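Local coordinates for protein adenosine 5'-monophosphoramidase (Candida albicans, PDB 6IQ1) that probably hydrolyses adenosine 5'-monophosphoramidates to AMP, working as a homodimer of the histidine triad family, at residues 5-10 with 47-52; 19-22 with 28-31. One frame throughout, in Å; residues are numbered along the deposited sequence.

Both segments of interaction 2 fall, along the chain, between those of interaction 1, and the two contacts touch where the Phe9 ring packs on that of Phe31. Interaction 1 lies at the surface: two cysteines and a histidine, on the start of helix 8-14 and a loop, are joined through a zinc ion, with little direct burial. Interaction 2 is partly buried and joins the strands of a beta hairpin at one edge of the sheet by backbone pairing, a hydroxyl pair and aliphatic packing. Helix 8-14 serves both, as Cys10 binds the metal while Ile12 lies against Tyr29 and Phe31. Metal bonds thus join a capped helix start to an irregular loop, whereas the hairpin relies on strand pairing.

Interaction 1. Residues 5-10 with 47-52; sequences ASCIFC and KHHGAK. With ZN (zinc ion), chain H.
Cys7 SG and His49 CG both stand anti to the backbone N of their own residue (chi1 167° and 177°), while Cys10 turns its SG anti to its own carbonyl carbon (chi1 -78°); together these torsions aim two sulfurs and an imidazole nitrogen at one zinc ion. Cys7 SG lies 2.3 Å from the zinc, Cys10 SG 2.5 Å, and His49 ND1 2.0 Å. The fourth ligand is ND1 of His104, the first histidine of the predicted triad motif, so the site is a roughly tetrahedral Cys2His2 centre built on a CxxC sequence. Around the imidazole the sulfurs differ: Cys7 SG comes in at the ring edge, near CE1, whereas Cys10 SG sits obliquely and nearer CB, 3.5 Å from His49 ND1. These sulfur-to-ring approaches follow from sharing the metal.

Cysteine suits both ends of the short turn. Cys7 is the N-cap of helix 8-14, and its SG accepts a nearly straight hydrogen bond from Cys10 N (3.3 Å). One sulfur therefore holds the metal and caps the helix, and the same bond helps to hold the turn that brings both sulfurs to the metal. Between them, Phe9 turns its ring away from the zinc, to meet the ring of His106 edge-to-face. Histidine at 49 lets a loop with no regular structure reach across, since its ring spans the gap that the backbones leave.

His106 is the probable nucleotidylated histidine, and its side chain lies about 9 Å from that of Cys7, consistent with a structural rather than catalytic zinc. Coordination to the zinc cation would favour the thiolate form of both cysteines, and the N-H donated to Cys7 SG, together with the helix N-terminus, probably helps to spread its negative charge.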
loop_
_atom_site.group_PDB
_atom_site.type_symbol
_atom_site.label_atom_id
_atom_site.label_comp_id
_atom_site.label_asym_id
_atom_site.label_seq_id
_atom_site.Cartn_x
_atom_site.Cartn_y
_atom_site.Cartn_z
ATOM N N ALA D 5 8.970 -18.935 -12.921
ATOM C CA ALA D 5 8.996 -19.644 -14.203
ATOM C C ALA D 5 7.578 -19.855 -14.731
ATOM O O ALA D 5 7.328 -19.733 -15.936
ATOM C CB ALA D 5 9.725 -20.985 -14.067
ATOM N N SER D 6 6.654 -20.186 -13.822
ATOM C CA SER D 6 5.230 -20.301 -14.126
ATOM C C SER D 6 4.458 -19.066 -13.676
ATOM O O SER D 6 3.235 -19.126 -13.503
ATOM C CB SER D 6 4.642 -21.559 -13.473
ATOM O OG SER D 6 4.753 -21.511 -12.057
ATOM N N CYS D 7 5.157 -17.956 -13.466
ATOM C CA CYS D 7 4.588 -16.753 -12.884
ATOM C C CYS D 7 4.450 -15.710 -13.974
ATOM O O CYS D 7 5.447 -15.313 -14.589
ATOM C CB CYS D 7 5.461 -16.228 -11.744
ATOM S SG CYS D 7 5.036 -14.546 -11.209
ATOM N N ILE D 8 3.216 -15.263 -14.199
ATOM C CA ILE D 8 2.940 -14.292 -15.253
ATOM C C ILE D 8 3.739 -13.013 -15.032
ATOM O O ILE D 8 4.200 -12.390 -15.994
ATOM C CB ILE D 8 1.414 -14.028 -15.350
ATOM C CG1 ILE D 8 1.055 -13.307 -16.640
ATOM C CG2 ILE D 8 0.883 -13.186 -14.194
ATOM C CD1 ILE D 8 0.592 -14.237 -17.712
ATOM N N PHE D 9 3.955 -12.622 -13.768
ATOM C CA PHE D 9 4.656 -11.372 -13.498
ATOM C C PHE D 9 6.159 -11.520 -13.732
ATOM O O PHE D 9 6.798 -10.603 -14.260
ATOM C CB PHE D 9 4.342 -10.888 -12.079
ATOM C CG PHE D 9 2.992 -10.224 -11.956
ATOM C CD1 PHE D 9 2.178 -10.065 -13.074
ATOM C CD2 PHE D 9 2.524 -9.774 -10.721
ATOM C CE1 PHE D 9 0.932 -9.463 -12.968
ATOM C CE2 PHE D 9 1.269 -9.168 -10.594
ATOM C CZ PHE D 9 0.474 -9.012 -11.721
ATOM N N CYS D 10 6.740 -12.664 -13.354
ATOM C CA CYS D 10 8.113 -12.971 -13.761
ATOM C C CYS D 10 8.258 -12.990 -15.286
ATOM O O CYS D 10 9.196 -12.402 -15.835
ATOM C CB CYS D 10 8.551 -14.303 -13.163
ATOM S SG CYS D 10 9.008 -14.207 -11.426
ATOM N N LYS D 47 11.264 -7.054 -8.726
ATOM C CA LYS D 47 11.713 -8.055 -9.692
ATOM C C LYS D 47 11.960 -9.401 -9.024
ATOM O O LYS D 47 11.764 -10.452 -9.647
ATOM C CB LYS D 47 12.963 -7.572 -10.409
ATOM C CG LYS D 47 12.662 -6.628 -11.569
ATOM C CD LYS D 47 13.865 -5.716 -11.851
ATOM C CE LYS D 47 13.664 -4.911 -13.127
ATOM N NZ LYS D 47 14.960 -4.391 -13.668
ATOM N N HIS D 48 12.369 -9.380 -7.766
ATOM C CA HIS D 48 12.465 -10.577 -6.944
ATOM C C HIS D 48 11.096 -11.234 -6.781
ATOM O O HIS D 48 10.115 -10.569 -6.422
ATOM C CB HIS D 48 13.030 -10.163 -5.585
ATOM C CG HIS D 48 13.371 -11.300 -4.681
ATOM N ND1 HIS D 48 12.419 -11.987 -3.958
ATOM C CD2 HIS D 48 14.565 -11.835 -4.341
ATOM C CE1 HIS D 48 13.009 -12.920 -3.235
ATOM N NE2 HIS D 48 14.312 -12.848 -3.450
ATOM N N HIS D 49 11.025 -12.547 -7.011
ATOM C CA HIS D 49 9.741 -13.243 -6.904
ATOM C C HIS D 49 9.459 -13.610 -5.451
ATOM O O HIS D 49 10.086 -14.518 -4.897
ATOM C CB HIS D 49 9.706 -14.499 -7.772
ATOM C CG HIS D 49 8.432 -15.275 -7.635
ATOM N ND1 HIS D 49 7.369 -15.121 -8.502
ATOM C CD2 HIS D 49 8.030 -16.175 -6.706
ATOM C CE1 HIS D 49 6.373 -15.901 -8.122
ATOM N NE2 HIS D 49 6.749 -16.554 -7.037
ATOM N N GLY D 50 8.496 -12.933 -4.842
ATOM C CA GLY D 50 7.930 -13.386 -3.582
ATOM C C GLY D 50 6.418 -13.306 -3.636
ATOM O O GLY D 50 5.843 -12.432 -4.284
ATOM N N ALA D 51 5.768 -14.239 -2.954
ATOM C CA ALA D 51 4.316 -14.245 -3.048
ATOM C C ALA D 51 3.700 -13.149 -2.186
ATOM O O ALA D 51 2.796 -12.442 -2.638
ATOM C CB ALA D 51 3.763 -15.620 -2.670
ATOM N N LYS D 52 4.184 -12.980 -0.962
ATOM C CA LYS D 52 3.647 -11.999 -0.033
ATOM C C LYS D 52 4.696 -10.940 0.314
ATOM O O LYS D 52 5.893 -11.105 0.054
ATOM C CB LYS D 52 3.131 -12.692 1.232
ATOM C CG LYS D 52 1.886 -13.488 0.976
ATOM C CD LYS D 52 1.433 -14.275 2.201
ATOM C CE LYS D 52 0.051 -14.866 1.956
ATOM N NZ LYS D 52 -0.570 -15.398 3.199
HETATM ZN ZN ZN H . 6.943 -13.974 -10.090
#

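Interaction 2. Residues 19-22 with 28-31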
loop_
_atom_site.group_PDB
_atom_site.type_symbol
_atom_site.label_atom_id
_atom_site.label_comp_id
_atom_site.label_asym_id
_atom_site.label_seq_id
_atom_site.Cartn_x
_atom_site.Cartn_y
_atom_site.Cartn_z
ATOM N N SER D 19 3.368 -6.466 -22.167
ATOM C CA SER D 19 2.978 -5.518 -21.125
ATOM C C SER D 19 3.187 -4.083 -21.603
ATOM O O SER D 19 4.032 -3.810 -22.460
ATOM C CB SER D 19 3.775 -5.748 -19.845
ATOM O OG SER D 19 5.117 -5.278 -19.992
ATOM N N PHE D 20 2.425 -3.160 -21.014
ATOM C CA PHE D 20 2.559 -1.729 -21.310
ATOM C C PHE D 20 3.486 -1.092 -20.274
ATOM O O PHE D 20 3.042 -0.605 -19.231
ATOM C CB PHE D 20 1.191 -1.058 -21.318
ATOM C CG PHE D 20 0.271 -1.557 -22.401
ATOM C CD1 PHE D 20 0.311 -1.008 -23.677
ATOM C CD2 PHE D 20 -0.638 -2.574 -22.144
ATOM C CE1 PHE D 20 -0.534 -1.466 -24.677
ATOM C CE2 PHE D 20 -1.480 -3.033 -23.140
ATOM C CZ PHE D 20 -1.427 -2.476 -24.409
ATOM N N LYS D 21 4.784 -1.057 -20.582
ATOM C CA LYS D 21 5.798 -0.714 -19.588
ATOM C C LYS D 21 5.849 0.786 -19.302
ATOM O O LYS D 21 5.709 1.620 -20.200
ATOM C CB LYS D 21 7.177 -1.192 -20.048
ATOM C CG LYS D 21 8.292 -0.890 -19.068
ATOM C CD LYS D 21 9.625 -1.390 -19.587
ATOM C CE LYS D 21 10.420 -0.279 -20.256
ATOM N NZ LYS D 21 11.758 -0.097 -19.610
ATOM N N LEU D 22 6.077 1.132 -18.034
ATOM C CA LEU D 22 6.086 2.525 -17.629
ATOM C C LEU D 22 7.471 2.830 -17.077
ATOM O O LEU D 22 8.403 3.068 -17.849
ATOM C CB LEU D 22 4.931 2.795 -16.650
ATOM C CG LEU D 22 3.487 2.833 -17.201
ATOM C CD1 LEU D 22 2.487 2.999 -16.085
ATOM C CD2 LEU D 22 3.296 3.964 -18.206
ATOM N N THR D 28 12.782 -2.543 -9.641
ATOM C CA THR D 28 11.332 -2.460 -9.714
ATOM C C THR D 28 10.855 -2.409 -11.162
ATOM O O THR D 28 11.542 -1.871 -12.034
ATOM C CB THR D 28 10.843 -1.220 -8.937
ATOM O OG1 THR D 28 11.229 -1.343 -7.564
ATOM C CG2 THR D 28 9.337 -1.085 -9.006
ATOM N N TYR D 29 9.659 -2.962 -11.408
ATOM C CA TYR D 29 9.043 -2.973 -12.736
ATOM C C TYR D 29 7.577 -2.555 -12.654
ATOM O O TYR D 29 6.807 -3.105 -11.850
ATOM C CB TYR D 29 9.159 -4.363 -13.379
ATOM C CG TYR D 29 8.737 -4.396 -14.829
ATOM C CD1 TYR D 29 7.394 -4.503 -15.184
ATOM C CD2 TYR D 29 9.674 -4.318 -15.841
ATOM C CE1 TYR D 29 7.000 -4.521 -16.497
ATOM C CE2 TYR D 29 9.289 -4.351 -17.174
ATOM C CZ TYR D 29 7.953 -4.448 -17.494
ATOM O OH TYR D 29 7.562 -4.464 -18.814
ATOM N N SER D 30 7.170 -1.617 -13.505
ATOM C CA SER D 30 5.792 -1.150 -13.460
ATOM C C SER D 30 5.187 -1.050 -14.860
ATOM O O SER D 30 5.883 -0.814 -15.850
ATOM C CB SER D 30 5.690 0.197 -12.712
ATOM O OG SER D 30 6.450 1.196 -13.348
ATOM N N PHE D 31 3.868 -1.218 -14.921
ATOM C CA PHE D 31 3.136 -1.369 -16.169
ATOM C C PHE D 31 1.646 -1.201 -15.895
ATOM O O PHE D 31 1.185 -1.337 -14.757
ATOM C CB PHE D 31 3.419 -2.730 -16.832
ATOM C CG PHE D 31 3.103 -3.921 -15.959
ATOM C CD1 PHE D 31 3.945 -4.291 -14.913
ATOM C CD2 PHE D 31 1.982 -4.689 -16.197
ATOM C CE1 PHE D 31 3.658 -5.396 -14.110
ATOM C CE2 PHE D 31 1.685 -5.806 -15.403
ATOM C CZ PHE D 31 2.517 -6.157 -14.356
#
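Lys21 faces Phe31 as a non-hydrogen-bonded antiparallel pair in the beta hairpin of strands 21-24 and 28-32, and its long aliphatic chain crosses the Tyr29 side chain at about a right angle. CB lies 3.5 Å from Tyr29 OH; with CG anti to the backbone N (chi1 -179°), the chain runs on past the ring, CG 3.9 Å from Tyr29 CZ. CD reaches Tyr29 CE2 at 3.8 Å. The chain then bends at chi3 (97°), and CE leads NZ away to a salt bridge with Glu24. Lysine fits here because its methylenes pack on an aromatic residue while its charge finds a partner on the same strand.

Beside this pair the backbone takes over: Leu22 N donates to Ser30 O at 2.9 Å, and Phe31 CA makes a CA-H...O contact with Phe20 O. Ser30 OG instead makes its hydrogen bond with Ile23 O, its short side chain keeping the hydroxyl close to the neighbouring backbone. Strand 21-24 also meets the second subunit, where His137 and Lys141 of that chain hydrogen-bond to the carbonyl oxygens of Lys21 and Leu22, respectively. At Ser19, Tyr29 OH donates to OG, 2.8 Å away at the ring edge.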